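Local coordinates for hypothetical protein (Fusobacterium nucleatum subsp. nucleatum, PDB 2GSL) that may act as a ribonuclease in RNA processing, through an all-helical ribonuclease III domain that binds magnesium, at residues A[7-12]-A[73-78]; A[33-38]-A[42-47]; A[52-57]-A[97-102]; A[85-88]-A[92-95]; A[104-109]-A[119-124]. One frame throughout, in Å; residues are numbered along the deposited sequence.

Contact 1 (A[7-12]-A[73-78]); sequences SKDIRD and KVIGKR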
# COMPACT_ATOMS: atom_id res chain seq x y z
N SER A 7 -16.38 9.80 6.02
CA SER A 7 -17.12 10.98 5.56
C SER A 7 -16.87 11.20 4.08
O SER A 7 -16.09 10.47 3.46
CB SER A 7 -16.68 12.22 6.34
OG SER A 7 -17.06 12.15 7.71
N LYS A 8 -17.51 12.22 3.50
CA LYS A 8 -17.34 12.52 2.08
C LYS A 8 -15.92 12.99 1.79
O LYS A 8 -15.21 13.44 2.69
CB LYS A 8 -18.34 13.60 1.63
CG LYS A 8 -18.42 13.80 0.12
CD LYS A 8 -18.84 12.51 -0.59
CE LYS A 8 -18.93 12.68 -2.10
NZ LYS A 8 -19.33 11.41 -2.77
N ASP A 9 -15.50 12.88 0.53
CA ASP A 9 -14.17 13.29 0.11
C ASP A 9 -13.93 14.76 0.39
O ASP A 9 -12.79 15.22 0.40
CB ASP A 9 -13.97 13.03 -1.39
CG ASP A 9 -14.33 11.62 -1.78
OD1 ASP A 9 -13.97 10.68 -1.04
OD2 ASP A 9 -14.97 11.44 -2.85
N ILE A 10 -15.01 15.49 0.59
CA ILE A 10 -14.92 16.91 0.89
C ILE A 10 -15.52 17.16 2.25
O ILE A 10 -15.27 18.19 2.86
CB ILE A 10 -15.67 17.76 -0.17
CG1 ILE A 10 -17.17 17.49 -0.11
CG2 ILE A 10 -15.12 17.45 -1.57
CD1 ILE A 10 -17.99 18.42 -0.97
N ARG A 11 -16.31 16.20 2.73
CA ARG A 11 -16.97 16.31 4.04
C ARG A 11 -15.97 16.71 5.11
O ARG A 11 -16.27 17.54 5.97
CB ARG A 11 -17.64 14.99 4.44
CG ARG A 11 -18.53 15.09 5.67
CD ARG A 11 -19.84 15.82 5.37
NE ARG A 11 -20.71 15.89 6.53
CZ ARG A 11 -21.98 16.30 6.50
NH1 ARG A 11 -22.70 16.32 7.61
NH2 ARG A 11 -22.53 16.67 5.35
N ASP A 12 -14.79 16.12 5.05
CA ASP A 12 -13.75 16.43 6.02
C ASP A 12 -12.48 15.66 5.66
O ASP A 12 -11.84 15.07 6.52
CB ASP A 12 -14.24 16.08 7.45
CG ASP A 12 -13.63 16.98 8.53
OD1 ASP A 12 -13.60 18.21 8.35
OD2 ASP A 12 -13.19 16.44 9.58
N LYS A 73 -11.51 16.05 -10.93
CA LYS A 73 -10.74 17.19 -11.40
C LYS A 73 -10.59 18.21 -10.26
O LYS A 73 -9.53 18.82 -10.11
CB LYS A 73 -11.44 17.84 -12.60
CG LYS A 73 -11.55 16.96 -13.83
CD LYS A 73 -12.00 17.79 -15.04
CE LYS A 73 -11.64 17.10 -16.35
NZ LYS A 73 -11.90 17.98 -17.55
N VAL A 74 -11.65 18.37 -9.48
CA VAL A 74 -11.68 19.30 -8.34
C VAL A 74 -10.64 18.87 -7.30
O VAL A 74 -9.77 19.66 -6.91
CB VAL A 74 -13.10 19.33 -7.67
CG1 VAL A 74 -13.12 20.27 -6.47
CG2 VAL A 74 -14.15 19.78 -8.68
N ILE A 75 -10.74 17.62 -6.87
CA ILE A 75 -9.83 17.06 -5.88
C ILE A 75 -8.39 17.23 -6.35
O ILE A 75 -7.52 17.68 -5.60
CB ILE A 75 -10.11 15.57 -5.65
CG1 ILE A 75 -11.52 15.41 -5.09
CG2 ILE A 75 -9.08 14.97 -4.71
CD1 ILE A 75 -11.90 14.00 -4.80
N GLY A 76 -8.15 16.88 -7.61
CA GLY A 76 -6.82 17.01 -8.16
C GLY A 76 -6.30 18.43 -8.05
O GLY A 76 -5.19 18.66 -7.58
N LYS A 77 -7.13 19.39 -8.46
CA LYS A 77 -6.74 20.81 -8.44
C LYS A 77 -6.42 21.35 -7.06
O LYS A 77 -5.34 21.89 -6.85
CB LYS A 77 -7.85 21.66 -9.09
CG LYS A 77 -7.40 23.07 -9.53
CD LYS A 77 -7.41 24.09 -8.39
CE LYS A 77 -8.79 24.70 -8.16
NZ LYS A 77 -9.20 25.67 -9.22
N ARG A 78 -7.35 21.22 -6.11
CA ARG A 78 -7.12 21.74 -4.76
C ARG A 78 -5.91 21.08 -4.15
O ARG A 78 -5.23 21.67 -3.30
CB ARG A 78 -8.34 21.51 -3.85
CG ARG A 78 -8.65 20.06 -3.53
CD ARG A 78 -9.34 19.91 -2.15
NE ARG A 78 -10.41 18.90 -2.15
CZ ARG A 78 -10.69 18.09 -1.13
NH1 ARG A 78 -9.99 18.16 -0.01
NH2 ARG A 78 -11.69 17.23 -1.23
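R78 supplies the polar link between the segments, sending its guanidinium from helix 70-80 to the backbone carbonyl of D9 in the loop 7-12. R78 NH2 donates to D9 O at 2.8 Å, with an N-H...O angle of 156°. The oxygen sits at the edge of the guanidinium and practically in its plane; relative to the carbonyl, however, the nitrogen stands 43° above the peptide plane and follows no lone pair. NH1 of the same group donates to the backbone oxygen of Y13, so two carbonyls of the N-terminal loop grip one guanidinium and limit its rotation. With CG placed between the backbone N and the carbonyl carbon (chi1 67°), and a bend at chi3, the chain is steered to this position. The D9 carboxylate stays apart, its OD2 being 6.8 Å from R78 NH2, and may add a longer-range attraction.

The remaining contacts are van der Waals packing. D9 CB meets I75 CD1, the far end of the isoleucine, at 4.1 Å. I10 CG2 approaches R78 NH2 obliquely, 3.5 Å away, and the two side chains cross almost perpendicularly. Helix 93-111 extends the apolar patch, L111 packing on D9 and A104 and A108 on I75. Arginine recognition of main-chain carbonyls thus fastens the irregular N-terminal lead-in of helix 15-34 to helix 70-80 of the all-helical ribonuclease III fold.

Contact 2 (A[33-38]-A[42-47]); sequences YYLQFG and PTLNKY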
# COMPACT_ATOMS: atom_id res chain seq x y z
N TYR A 33 1.53 -5.81 -10.18
CA TYR A 33 1.83 -6.01 -11.59
C TYR A 33 3.25 -6.51 -11.82
O TYR A 33 3.48 -7.33 -12.69
CB TYR A 33 1.63 -4.71 -12.38
CG TYR A 33 2.17 -4.74 -13.80
CD1 TYR A 33 3.36 -4.08 -14.13
CD2 TYR A 33 1.48 -5.40 -14.83
CE1 TYR A 33 3.85 -4.06 -15.45
CE2 TYR A 33 1.96 -5.39 -16.15
CZ TYR A 33 3.14 -4.72 -16.45
OH TYR A 33 3.61 -4.68 -17.75
N TYR A 34 4.21 -6.01 -11.06
CA TYR A 34 5.58 -6.42 -11.27
C TYR A 34 5.91 -7.70 -10.54
O TYR A 34 6.87 -8.37 -10.88
CB TYR A 34 6.55 -5.31 -10.88
CG TYR A 34 6.70 -4.24 -11.95
CD1 TYR A 34 7.18 -4.56 -13.22
CD2 TYR A 34 6.37 -2.90 -11.69
CE1 TYR A 34 7.34 -3.59 -14.21
CE2 TYR A 34 6.51 -1.93 -12.68
CZ TYR A 34 7.00 -2.28 -13.94
OH TYR A 34 7.12 -1.33 -14.93
N LEU A 35 5.10 -8.05 -9.55
CA LEU A 35 5.35 -9.26 -8.78
C LEU A 35 4.84 -10.50 -9.50
O LEU A 35 4.65 -11.55 -8.88
CB LEU A 35 4.65 -9.13 -7.42
CG LEU A 35 5.11 -10.07 -6.30
CD1 LEU A 35 6.60 -9.87 -6.01
CD2 LEU A 35 4.29 -9.78 -5.06
N GLN A 36 4.62 -10.39 -10.80
CA GLN A 36 4.09 -11.52 -11.54
C GLN A 36 5.04 -12.00 -12.62
O GLN A 36 4.74 -12.94 -13.36
CB GLN A 36 2.77 -11.13 -12.18
CG GLN A 36 2.93 -10.18 -13.36
CD GLN A 36 1.63 -9.89 -14.06
OE1 GLN A 36 1.54 -9.95 -15.29
NE2 GLN A 36 0.60 -9.57 -13.28
N PHE A 37 6.20 -11.35 -12.72
CA PHE A 37 7.15 -11.71 -13.74
C PHE A 37 8.23 -12.67 -13.29
O PHE A 37 8.74 -13.43 -14.11
CB PHE A 37 7.76 -10.45 -14.32
CG PHE A 37 6.79 -9.63 -15.11
CD1 PHE A 37 6.36 -10.07 -16.36
CD2 PHE A 37 6.26 -8.47 -14.60
CE1 PHE A 37 5.41 -9.35 -17.08
CE2 PHE A 37 5.32 -7.74 -15.31
CZ PHE A 37 4.90 -8.19 -16.56
N GLY A 38 8.57 -12.65 -12.01
CA GLY A 38 9.60 -13.55 -11.54
C GLY A 38 10.93 -12.87 -11.27
O GLY A 38 11.93 -13.53 -10.99
N PRO A 42 16.22 -7.24 -5.99
CA PRO A 42 16.87 -6.03 -6.51
C PRO A 42 16.20 -5.50 -7.77
O PRO A 42 15.90 -4.32 -7.87
CB PRO A 42 18.31 -6.49 -6.74
CG PRO A 42 18.17 -7.97 -6.95
CD PRO A 42 17.17 -8.36 -5.91
N THR A 43 15.96 -6.38 -8.74
CA THR A 43 15.33 -5.97 -9.99
C THR A 43 13.88 -5.52 -9.79
O THR A 43 13.47 -4.47 -10.27
CB THR A 43 15.34 -7.12 -10.99
OG1 THR A 43 16.68 -7.60 -11.13
CG2 THR A 43 14.82 -6.67 -12.34
N LEU A 44 13.11 -6.35 -9.08
CA LEU A 44 11.72 -6.05 -8.77
C LEU A 44 11.59 -4.64 -8.19
O LEU A 44 10.82 -3.83 -8.69
CB LEU A 44 11.21 -7.06 -7.75
CG LEU A 44 9.82 -6.80 -7.19
CD1 LEU A 44 8.79 -6.87 -8.32
CD2 LEU A 44 9.51 -7.83 -6.13
N ASN A 45 12.36 -4.38 -7.14
CA ASN A 45 12.37 -3.10 -6.46
C ASN A 45 12.70 -1.97 -7.43
O ASN A 45 12.07 -0.91 -7.40
CB ASN A 45 13.39 -3.12 -5.31
CG ASN A 45 12.95 -4.01 -4.15
OD1 ASN A 45 12.59 -5.18 -4.34
ND2 ASN A 45 12.98 -3.46 -2.94
N LYS A 46 13.67 -2.20 -8.30
CA LYS A 46 14.08 -1.21 -9.30
C LYS A 46 12.92 -0.79 -10.21
O LYS A 46 12.75 0.40 -10.48
CB LYS A 46 15.22 -1.76 -10.14
CG LYS A 46 15.65 -0.84 -11.28
CD LYS A 46 16.78 -1.45 -12.09
CE LYS A 46 16.35 -2.71 -12.81
NZ LYS A 46 17.53 -3.38 -13.43
N TYR A 47 12.14 -1.76 -10.69
CA TYR A 47 11.00 -1.47 -11.56
C TYR A 47 9.86 -0.77 -10.82
O TYR A 47 9.11 0.03 -11.40
CB TYR A 47 10.43 -2.75 -12.20
CG TYR A 47 11.26 -3.30 -13.34
CD1 TYR A 47 12.57 -3.72 -13.13
CD2 TYR A 47 10.73 -3.42 -14.63
CE1 TYR A 47 13.34 -4.24 -14.17
CE2 TYR A 47 11.49 -3.94 -15.68
CZ TYR A 47 12.80 -4.34 -15.44
OH TYR A 47 13.58 -4.86 -16.45
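Y34 and Y47 share a first torsion, with CG anti to the carbonyl carbon and beside the backbone N (chi1 -80° and -76°), and from facing helices this swings the two rings together. They meet as an offset edge-to-face pair, centroids 5.4 Å apart and planes at 67°, in which Y47 presents its edge to the face of Y34. The closest ring atoms are Y34 CE1 and Y47 CD2, at 3.4 Å. Y47 also adds a CH-pi contact: its CB stands over the middle of the Y34 ring, 3.7 Å from the centroid and nearly on the ring normal. Y33 CD1 lies over the centre of the opposite face, so the Y34 ring is sandwiched, which limits its tilting.

Beside the aromatic pair, L44 spreads its two methyl groups over different partners. CD1 reaches the backbone of Y34, 3.5 Å from Y34 O, and touches the CB of the same residue. CD2 instead meets L35 CD1 at 3.6 Å, just where the chain leaves helix 15-34.

The hydroxyl of Y34 is hydrogen-bonded to K51 NZ, which also bonds to Y47 O and so ties the aromatic pair to the next turn of helix 41-52. The contact closes the short connection between helices 15-34 and 41-52, with Y39 of that loop stacking on Y47, while L21 and F20 of the second subunit pack on L35 and L44.

Contact 3 (A[52-57]-A[97-102]); sequences VNAKYQ and KEATAL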
# COMPACT_ATOMS: atom_id res chain seq x y z
N VAL A 52 6.88 4.63 -9.09
CA VAL A 52 6.35 5.04 -7.80
C VAL A 52 6.85 6.45 -7.39
O VAL A 52 6.37 7.01 -6.41
CB VAL A 52 6.74 3.98 -6.75
CG1 VAL A 52 7.65 4.58 -5.69
CG2 VAL A 52 5.50 3.36 -6.14
N ASN A 53 7.78 7.02 -8.16
CA ASN A 53 8.34 8.34 -7.82
C ASN A 53 7.50 9.52 -8.30
O ASN A 53 6.68 9.38 -9.21
CB ASN A 53 9.77 8.47 -8.35
CG ASN A 53 9.85 8.41 -9.87
OD1 ASN A 53 9.43 9.33 -10.58
ND2 ASN A 53 10.37 7.31 -10.38
N ALA A 54 7.73 10.69 -7.70
CA ALA A 54 6.97 11.89 -8.06
C ALA A 54 7.03 12.24 -9.54
O ALA A 54 6.01 12.59 -10.14
CB ALA A 54 7.42 13.08 -7.22
N LYS A 55 8.21 12.15 -10.15
CA LYS A 55 8.33 12.48 -11.57
C LYS A 55 7.37 11.66 -12.43
O LYS A 55 6.71 12.20 -13.32
CB LYS A 55 9.77 12.28 -12.07
CG LYS A 55 10.75 13.30 -11.53
CD LYS A 55 12.17 13.00 -11.99
CE LYS A 55 12.38 13.38 -13.46
NZ LYS A 55 12.30 14.87 -13.67
N TYR A 56 7.28 10.36 -12.16
CA TYR A 56 6.39 9.51 -12.94
C TYR A 56 4.92 9.79 -12.65
O TYR A 56 4.14 10.08 -13.56
CB TYR A 56 6.71 8.02 -12.71
CG TYR A 56 6.04 7.11 -13.72
CD1 TYR A 56 4.76 6.61 -13.48
CD2 TYR A 56 6.64 6.81 -14.94
CE1 TYR A 56 4.10 5.85 -14.42
CE2 TYR A 56 5.99 6.05 -15.90
CZ TYR A 56 4.71 5.58 -15.64
OH TYR A 56 4.01 4.86 -16.59
N GLN A 57 4.51 9.74 -11.39
CA GLN A 57 3.10 10.01 -11.10
C GLN A 57 2.69 11.32 -11.78
O GLN A 57 1.55 11.45 -12.24
CB GLN A 57 2.87 10.11 -9.60
CG GLN A 57 3.76 9.20 -8.81
CD GLN A 57 3.19 8.89 -7.46
OE1 GLN A 57 2.14 8.25 -7.35
NE2 GLN A 57 3.88 9.33 -6.40
N LYS A 97 3.73 18.42 -6.54
CA LYS A 97 2.33 18.75 -6.32
C LYS A 97 1.44 17.82 -7.15
O LYS A 97 0.54 17.17 -6.61
CB LYS A 97 2.07 20.22 -6.66
CG LYS A 97 2.75 21.20 -5.68
CD LYS A 97 3.16 22.52 -6.35
CE LYS A 97 1.98 23.41 -6.75
NZ LYS A 97 1.41 24.26 -5.65
N GLU A 98 1.70 17.74 -8.45
CA GLU A 98 0.91 16.88 -9.31
C GLU A 98 1.01 15.42 -8.87
O GLU A 98 0.12 14.62 -9.13
CB GLU A 98 1.36 17.02 -10.76
CG GLU A 98 0.86 18.30 -11.42
CD GLU A 98 1.63 18.63 -12.68
OE1 GLU A 98 1.23 19.60 -13.39
OE2 GLU A 98 2.63 17.93 -12.97
N ALA A 99 2.10 15.09 -8.17
CA ALA A 99 2.29 13.74 -7.68
C ALA A 99 1.32 13.48 -6.53
O ALA A 99 0.80 12.37 -6.35
CB ALA A 99 3.73 13.55 -7.22
N THR A 100 1.10 14.52 -5.74
CA THR A 100 0.19 14.47 -4.60
C THR A 100 -1.25 14.52 -5.10
O THR A 100 -2.13 13.84 -4.58
CB THR A 100 0.42 15.65 -3.69
OG1 THR A 100 1.80 15.66 -3.29
CG2 THR A 100 -0.48 15.56 -2.46
N ALA A 101 -1.48 15.35 -6.10
CA ALA A 101 -2.80 15.49 -6.66
C ALA A 101 -3.21 14.13 -7.23
O ALA A 101 -4.36 13.71 -7.09
CB ALA A 101 -2.80 16.55 -7.76
N LEU A 102 -2.26 13.45 -7.86
CA LEU A 102 -2.52 12.14 -8.43
C LEU A 102 -2.84 11.15 -7.31
O LEU A 102 -3.82 10.41 -7.39
CB LEU A 102 -1.31 11.67 -9.26
CG LEU A 102 -1.26 10.35 -10.07
CD1 LEU A 102 -0.93 9.19 -9.14
CD2 LEU A 102 -2.54 10.12 -10.81
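Q57 lays the root of its side chain over A99, with Q57 CB 4.1 Å from A99 CA, and carries its outer part across L102. The glutamine and the leucine cross at about a right angle: L102 CD1 is 3.7 Å from Q57 OE1 and also touches Q57 CB, while L102 CG rests near the backbone oxygen of Q57. One turn earlier A54 meets A99 methyl to methyl, CB to CB 3.7 Å. Their CA atoms are 5.0 Å apart, a close approach made possible by two small side chains.

N53 caps the first turn of helix 54-64. Its OD1 accepts from Y56 N at 2.9 Å, the donor tilted 32° from the plane of the amide carbonyl, and this fixes the start of the helix that carries Q57.

The amide end of Q57 points to the magnesium site. Its NE2 makes a weak hydrogen bond to OE1 of E103, which with D23, the probable active-site residue, binds the magnesium ion, and the side chain comes within about 3 Å of the metal. The apolar root of Q57 is thus buried against A99 and L102, while its polar amide is left beside the metal.

Contact 4 (A[85-88]-A[92-95]); sequences KTFP and TVME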
# COMPACT_ATOMS: atom_id res chain seq x y z
N LYS A 85 6.46 24.63 0.72
CA LYS A 85 7.57 25.05 1.58
C LYS A 85 8.56 23.91 1.83
O LYS A 85 9.33 23.93 2.80
CB LYS A 85 7.02 25.55 2.93
CG LYS A 85 7.85 26.63 3.60
CD LYS A 85 7.73 27.97 2.87
CE LYS A 85 8.39 29.11 3.64
NZ LYS A 85 8.11 30.43 3.04
N THR A 86 8.55 22.91 0.95
CA THR A 86 9.43 21.74 1.05
C THR A 86 10.07 21.43 -0.31
O THR A 86 9.61 20.52 -1.01
CB THR A 86 8.64 20.48 1.50
OG1 THR A 86 7.93 20.75 2.72
CG2 THR A 86 9.59 19.30 1.72
N PHE A 87 11.11 22.17 -0.69
CA PHE A 87 11.79 21.95 -1.97
C PHE A 87 12.04 20.47 -2.22
O PHE A 87 12.86 19.85 -1.54
CB PHE A 87 13.12 22.71 -2.02
CG PHE A 87 13.05 24.05 -2.70
CD1 PHE A 87 12.77 24.14 -4.06
CD2 PHE A 87 13.24 25.23 -1.97
CE1 PHE A 87 12.68 25.39 -4.69
CE2 PHE A 87 13.16 26.48 -2.59
CZ PHE A 87 12.88 26.56 -3.95
N PRO A 88 11.33 19.88 -3.20
CA PRO A 88 11.49 18.46 -3.53
C PRO A 88 12.93 18.14 -3.92
O PRO A 88 13.67 19.03 -4.33
CB PRO A 88 10.51 18.26 -4.68
CG PRO A 88 10.53 19.58 -5.36
CD PRO A 88 10.47 20.54 -4.19
N THR A 92 10.60 18.68 -9.24
CA THR A 92 10.32 20.10 -9.03
C THR A 92 9.05 20.29 -8.20
O THR A 92 8.29 19.35 -7.98
CB THR A 92 10.10 20.84 -10.37
OG1 THR A 92 8.91 20.36 -10.99
CG2 THR A 92 11.29 20.64 -11.30
N VAL A 93 8.83 21.52 -7.77
CA VAL A 93 7.65 21.83 -6.98
C VAL A 93 6.39 21.38 -7.72
O VAL A 93 5.56 20.65 -7.17
CB VAL A 93 7.56 23.34 -6.68
CG1 VAL A 93 6.32 23.64 -5.84
CG2 VAL A 93 8.81 23.79 -5.94
N MSE A 94 6.25 21.82 -8.97
CA MSE A 94 5.09 21.46 -9.79
C MSE A 94 4.87 19.94 -9.89
O MSE A 94 3.74 19.47 -9.75
CB MSE A 94 5.26 22.05 -11.20
CG MSE A 94 4.05 21.87 -12.09
SE MSE A 94 2.60 23.04 -11.56
CE MSE A 94 2.04 23.61 -13.35
N GLU A 95 5.94 19.19 -10.13
CA GLU A 95 5.86 17.75 -10.27
C GLU A 95 5.45 17.07 -8.96
O GLU A 95 4.64 16.14 -8.95
CB GLU A 95 7.20 17.19 -10.74
CG GLU A 95 7.61 17.72 -12.10
CD GLU A 95 8.91 17.15 -12.61
OE1 GLU A 95 9.25 17.46 -13.78
OE2 GLU A 95 9.60 16.41 -11.87
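P88 packs against the start of helix 93-111, where T92 is the N-cap residue, so the contact joins the loop 85-88 to a capped helix N-terminus. The proline ring, puckered C-gamma endo, turns its outer atoms to the peptide link that leads into the helix: CG lies 3.3 Å from T92 C and 3.5 Å from V93 N. The neighbouring ring atom, P88 CD, touches the valine side chain at CG2, the two side chains meeting aslant.

V93 owes this to its rotamer. CG1 is anti to the backbone N (chi1 -180°), which leaves CG2 beside that N and directed at the loop. F87 completes the cluster with less intimate packing. Its CB starts out away from the helix, and a first torsion of -96° brings the ring back so that CE1 comes within 4.4 Å of V93 CG2, obliquely to the ring.

The T92 side chain starts out away from the loop and turns its hydroxyl to its own helix. This is a surface contact that joins the loop after helix 70-80 to the N-terminal end of helix 93-111. The P88 side chain is about 11 Å from the bound magnesium ion. At the cap itself, T92 OG1 accepts from E95 N across 3.3 Å, a weak bond although the N-H...O angle is 164°.

Contact 5 (A[104-109]-A[119-124]); sequences AIIGAM and KKIINI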
# COMPACT_ATOMS: atom_id res chain seq x y z
N ALA A 104 -4.01 11.85 -4.56
CA ALA A 104 -5.20 12.32 -3.89
C ALA A 104 -6.40 11.77 -4.64
O ALA A 104 -7.35 11.28 -4.03
CB ALA A 104 -5.23 13.84 -3.89
N ILE A 105 -6.35 11.84 -5.96
CA ILE A 105 -7.43 11.32 -6.79
C ILE A 105 -7.54 9.81 -6.60
O ILE A 105 -8.63 9.29 -6.37
CB ILE A 105 -7.19 11.63 -8.27
CG1 ILE A 105 -7.26 13.14 -8.49
CG2 ILE A 105 -8.21 10.89 -9.12
CD1 ILE A 105 -6.82 13.57 -9.86
N ILE A 106 -6.41 9.10 -6.67
CA ILE A 106 -6.41 7.66 -6.49
C ILE A 106 -7.02 7.36 -5.11
O ILE A 106 -7.88 6.50 -4.98
CB ILE A 106 -4.96 7.04 -6.57
CG1 ILE A 106 -4.38 7.17 -7.98
CG2 ILE A 106 -4.99 5.54 -6.26
CD1 ILE A 106 -5.06 6.26 -9.00
N GLY A 107 -6.57 8.09 -4.10
CA GLY A 107 -7.09 7.87 -2.76
C GLY A 107 -8.59 8.06 -2.70
O GLY A 107 -9.30 7.29 -2.04
N ALA A 108 -9.09 9.07 -3.41
CA ALA A 108 -10.52 9.37 -3.42
C ALA A 108 -11.34 8.28 -4.11
O ALA A 108 -12.33 7.81 -3.56
CB ALA A 108 -10.75 10.71 -4.09
N MSE A 109 -10.92 7.88 -5.30
CA MSE A 109 -11.62 6.86 -6.05
C MSE A 109 -11.83 5.63 -5.18
O MSE A 109 -12.92 5.04 -5.15
CB MSE A 109 -10.84 6.51 -7.31
CG MSE A 109 -10.64 7.68 -8.28
SE MSE A 109 -9.54 7.19 -9.81
CE MSE A 109 -9.92 8.68 -10.99
N LYS A 119 -8.20 0.98 -11.81
CA LYS A 119 -7.63 0.00 -12.74
C LYS A 119 -7.41 0.60 -14.12
O LYS A 119 -6.46 0.23 -14.82
CB LYS A 119 -8.54 -1.23 -12.86
CG LYS A 119 -8.00 -2.30 -13.80
CD LYS A 119 -8.79 -3.62 -13.73
CE LYS A 119 -8.02 -4.77 -14.42
NZ LYS A 119 -8.70 -6.11 -14.33
N LYS A 120 -8.27 1.52 -14.52
CA LYS A 120 -8.12 2.11 -15.84
C LYS A 120 -6.87 2.99 -15.91
O LYS A 120 -6.20 3.06 -16.94
CB LYS A 120 -9.38 2.91 -16.18
CG LYS A 120 -9.59 3.13 -17.66
CD LYS A 120 -11.06 3.25 -18.00
CE LYS A 120 -11.69 4.51 -17.42
NZ LYS A 120 -13.12 4.68 -17.86
N ILE A 121 -6.54 3.65 -14.80
CA ILE A 121 -5.36 4.50 -14.71
C ILE A 121 -4.13 3.60 -14.61
O ILE A 121 -3.10 3.86 -15.22
CB ILE A 121 -5.43 5.42 -13.46
CG1 ILE A 121 -6.55 6.44 -13.63
CG2 ILE A 121 -4.11 6.12 -13.25
CD1 ILE A 121 -6.83 7.24 -12.37
N ILE A 122 -4.25 2.54 -13.83
CA ILE A 122 -3.14 1.61 -13.68
C ILE A 122 -2.85 0.95 -15.03
O ILE A 122 -1.71 0.62 -15.32
CB ILE A 122 -3.45 0.54 -12.63
CG1 ILE A 122 -3.64 1.20 -11.26
CG2 ILE A 122 -2.32 -0.48 -12.57
CD1 ILE A 122 -2.40 1.91 -10.74
N ASN A 123 -3.88 0.75 -15.85
CA ASN A 123 -3.69 0.14 -17.15
C ASN A 123 -2.91 1.04 -18.10
O ASN A 123 -2.29 0.55 -19.05
CB ASN A 123 -5.03 -0.22 -17.80
CG ASN A 123 -5.56 -1.57 -17.33
OD1 ASN A 123 -6.65 -1.99 -17.71
ND2 ASN A 123 -4.78 -2.26 -16.50
N ILE A 124 -2.92 2.34 -17.86
CA ILE A 124 -2.17 3.24 -18.73
C ILE A 124 -0.74 3.35 -18.22
O ILE A 124 0.12 3.95 -18.85
CB ILE A 124 -2.85 4.65 -18.83
CG1 ILE A 124 -2.47 5.52 -17.64
CG2 ILE A 124 -4.36 4.49 -18.92
CD1 ILE A 124 -1.23 6.34 -17.87
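I106 and I121 mark the closest backbone approach of two helical segments, their CA atoms 8.9 Å apart, so only side chains bridge the gap. In 104-109 the helix is regular, with A108 N bonded to A104 O and M109 N to I105 O. Segment 119-124 starts equally well, N123 N donating to K119 O, but loosens at I124: its bond to K120 O is weak, and the same N also reaches I121 O at 3.1 Å.

The contact centres on one methyl group, I121 CD1. I121 sets CG1 anti to the carbonyl carbon and continues extended (chi2 171°), which drives CD1 straight toward helix 93-111. There it meets the selenomethionine M109, lying 3.7 Å from both SE and CE, the end of a chain stretched out beyond CG. I106 CD1, from the same helix as M109, comes to 3.9 Å of I121 CD1; a bent second torsion (chi2 -71°) turns this methyl across. The two isoleucines slide past each other in opposite directions, whereas M109 meets I121 at a slant. All three side chains are buried and apolar, so the packing is purely hydrophobic.

Helices 93-111 and 115-127 are consecutive, and other helices complete this part of the core: I60 and I64 of helix 54-64 lie on I121, I25 and W26 of helix 15-34 on I106, and F72 of helix 70-80 on M109.

How the contacts relate
Helix 93-111 is shared by contacts 3, 4 and 5, and contact 1 packs onto it from helix 70-80: G76 O lies 3.2 Å from A101 CB of contact 3, and I75 CD1 is 3.6 Å from A108 CB of contact 5. Contact 3 is nearest the magnesium ion, while the I106 side chain of contact 5 remains about 10 Å from it and about 8 Å from that of the probable active-site residue D23. Contact 4 is joined to contact 3 by a long, weak ion pair between K55 and E95. Contact 2 lies across the chain's centre from contact 1, centres 33 Å apart, and alone among the five touches the second subunit.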